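Local coordinates for shikimate dehydrogenase-like protein HI_0607 (Haemophilus influenzae, PDB 1NPY) that oxidises shikimate to 3-dehydroshikimate with NADP(+) in vitro, though so weakly that its biological substrate may be another compound, at residues Q82-V87 / A99-Y104. Sequence-based numbering, arbitrary orientation.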
loop_
_atom_site.group_PDB
_atom_site.type_symbol
_atom_site.label_atom_id
_atom_site.label_comp_id
_atom_site.label_asym_id
_atom_site.label_seq_id
_atom_site.Cartn_x
_atom_site.Cartn_y
_atom_site.Cartn_z
ATOM N N GLN A 82 -12.572 0.586 6.043
ATOM C CA GLN A 82 -13.713 -0.324 6.083
ATOM C C GLN A 82 -13.697 -1.321 4.932
ATOM O O GLN A 82 -14.097 -2.460 5.113
ATOM C CB GLN A 82 -15.039 0.440 6.027
ATOM C CG GLN A 82 -15.291 1.308 7.255
ATOM C CD GLN A 82 -16.597 2.075 7.198
ATOM O OE1 GLN A 82 -16.930 2.688 6.184
ATOM N NE2 GLN A 82 -17.306 2.097 8.316
ATOM N N ALA A 83 -13.174 -0.904 3.787
ATOM C CA ALA A 83 -13.211 -1.671 2.552
ATOM C C ALA A 83 -12.443 -2.981 2.670
ATOM O O ALA A 83 -12.787 -3.959 2.001
ATOM C CB ALA A 83 -12.676 -0.845 1.411
ATOM N N ILE A 84 -11.431 -2.987 3.538
ATOM C CA ILE A 84 -10.603 -4.154 3.784
ATOM C C ILE A 84 -10.423 -4.508 5.261
ATOM O O ILE A 84 -9.623 -5.391 5.579
ATOM C CB ILE A 84 -9.243 -3.985 3.091
ATOM C CG1 ILE A 84 -8.562 -2.710 3.581
ATOM C CG2 ILE A 84 -9.388 -3.917 1.571
ATOM C CD1 ILE A 84 -7.130 -2.504 3.062
ATOM N N GLU A 85 -11.199 -3.867 6.127
ATOM C CA GLU A 85 -11.160 -4.054 7.575
ATOM C C GLU A 85 -9.736 -4.076 8.122
ATOM O O GLU A 85 -9.306 -4.972 8.842
ATOM C CB GLU A 85 -12.015 -5.249 8.016
ATOM C CG GLU A 85 -13.494 -5.067 7.672
ATOM C CD GLU A 85 -14.225 -3.863 8.272
ATOM O OE1 GLU A 85 -15.331 -3.560 7.751
ATOM O OE2 GLU A 85 -13.783 -3.181 9.233
ATOM N N SER A 86 -8.969 -3.057 7.747
ATOM C CA SER A 86 -7.568 -2.955 8.145
ATOM C C SER A 86 -7.185 -1.480 8.086
ATOM O O SER A 86 -7.496 -0.836 7.089
ATOM C CB SER A 86 -6.680 -3.697 7.141
ATOM O OG SER A 86 -5.346 -3.833 7.597
ATOM N N VAL A 87 -6.459 -0.979 9.080
ATOM C CA VAL A 87 -6.067 0.419 9.207
ATOM C C VAL A 87 -4.561 0.567 9.060
ATOM O O VAL A 87 -3.804 -0.178 9.703
ATOM C CB VAL A 87 -6.475 0.952 10.594
ATOM C CG1 VAL A 87 -5.926 2.345 10.868
ATOM C CG2 VAL A 87 -7.996 1.012 10.678
ATOM N N ALA A 99 -9.596 6.790 11.195
ATOM C CA ALA A 99 -8.786 5.704 10.647
ATOM C C ALA A 99 -9.005 5.608 9.146
ATOM O O ALA A 99 -10.152 5.577 8.715
ATOM C CB ALA A 99 -9.196 4.385 11.284
ATOM N N TYR A 100 -7.913 5.416 8.401
ATOM C CA TYR A 100 -7.904 5.283 6.946
ATOM C C TYR A 100 -6.977 4.145 6.519
ATOM O O TYR A 100 -6.206 3.602 7.303
ATOM C CB TYR A 100 -7.356 6.563 6.294
ATOM C CG TYR A 100 -8.109 7.817 6.672
ATOM C CD1 TYR A 100 -9.127 8.326 5.869
ATOM C CD2 TYR A 100 -7.820 8.480 7.858
ATOM C CE1 TYR A 100 -9.821 9.470 6.266
ATOM C CE2 TYR A 100 -8.489 9.640 8.240
ATOM C CZ TYR A 100 -9.481 10.131 7.433
ATOM O OH TYR A 100 -10.172 11.261 7.833
ATOM N N ASN A 101 -7.121 3.745 5.262
ATOM C CA ASN A 101 -6.148 2.839 4.675
ATOM C C ASN A 101 -5.626 3.432 3.374
ATOM O O ASN A 101 -6.260 3.311 2.337
ATOM C CB ASN A 101 -6.660 1.418 4.520
ATOM C CG ASN A 101 -5.526 0.472 4.204
ATOM O OD1 ASN A 101 -4.834 0.698 3.226
ATOM N ND2 ASN A 101 -5.267 -0.498 5.076
ATOM N N THR A 102 -4.436 4.020 3.443
ATOM C CA THR A 102 -3.842 4.662 2.278
ATOM C C THR A 102 -3.202 3.699 1.287
ATOM O O THR A 102 -2.931 4.097 0.159
ATOM C CB THR A 102 -2.848 5.768 2.620
ATOM O OG1 THR A 102 -1.770 5.249 3.402
ATOM C CG2 THR A 102 -3.477 6.893 3.396
ATOM N N ASP A 103 -2.989 2.440 1.652
ATOM C CA ASP A 103 -2.658 1.463 0.628
ATOM C C ASP A 103 -3.822 1.280 -0.353
ATOM O O ASP A 103 -3.619 1.308 -1.567
ATOM C CB ASP A 103 -2.315 0.129 1.262
ATOM C CG ASP A 103 -0.946 0.125 1.898
ATOM O OD1 ASP A 103 0.003 0.805 1.426
ATOM O OD2 ASP A 103 -0.750 -0.647 2.855
ATOM N N TYR A 104 -5.030 1.102 0.178
ATOM C CA TYR A 104 -6.233 1.050 -0.634
ATOM C C TYR A 104 -6.387 2.326 -1.471
ATOM O O TYR A 104 -6.612 2.264 -2.683
ATOM C CB TYR A 104 -7.447 0.792 0.275
ATOM C CG TYR A 104 -8.770 0.952 -0.430
ATOM C CD1 TYR A 104 -9.336 -0.106 -1.139
ATOM C CD2 TYR A 104 -9.425 2.188 -0.454
ATOM C CE1 TYR A 104 -10.512 0.069 -1.853
ATOM C CE2 TYR A 104 -10.612 2.349 -1.142
ATOM C CZ TYR A 104 -11.156 1.286 -1.827
ATOM O OH TYR A 104 -12.333 1.486 -2.526
#
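At the start of helix 102-113, beside the inferred substrate site, Asn101 serves as N-cap and also reaches across to Ser86 in the loop that follows helix 79-82. Its CG stands anti to the backbone N (chi1 -167°), which sends the amide toward that loop. Asn101 ND2 donates to Ser86 O at 3.0 Å; the bond is nearly straight at the hydrogen, yet the donor comes in from above the carbonyl plane. At the other end of the amide, Asn101 OD1 accepts from Tyr104 N at 3.1 Å, the capping bond. The Ile84 side chain crosses that of Asn101 at about a right angle, with Ile84 CD1 3.4 Å from Asn101 ND2. In the same first turn, Tyr104 offers one ring face to Ala83 CB, which lies 4.2 Å from the ring centroid in a CH-pi contact, while the Tyr104 hydroxyl is hydrogen-bonded to Asn140. At the strand end, Val87 CG2 packs on Ala99 CB at 3.6 Å. The Ser86 hydroxyl is hydrogen-bonded to Glu68, and the Ser86 side chain touches Lys67, the inferred proton donor/acceptor. Gripped at both ends, the buried Asn101 amide has its rotation fixed and ties the loop beside Lys67 to the helix start that carries Asp103, the inferred substrate ligand.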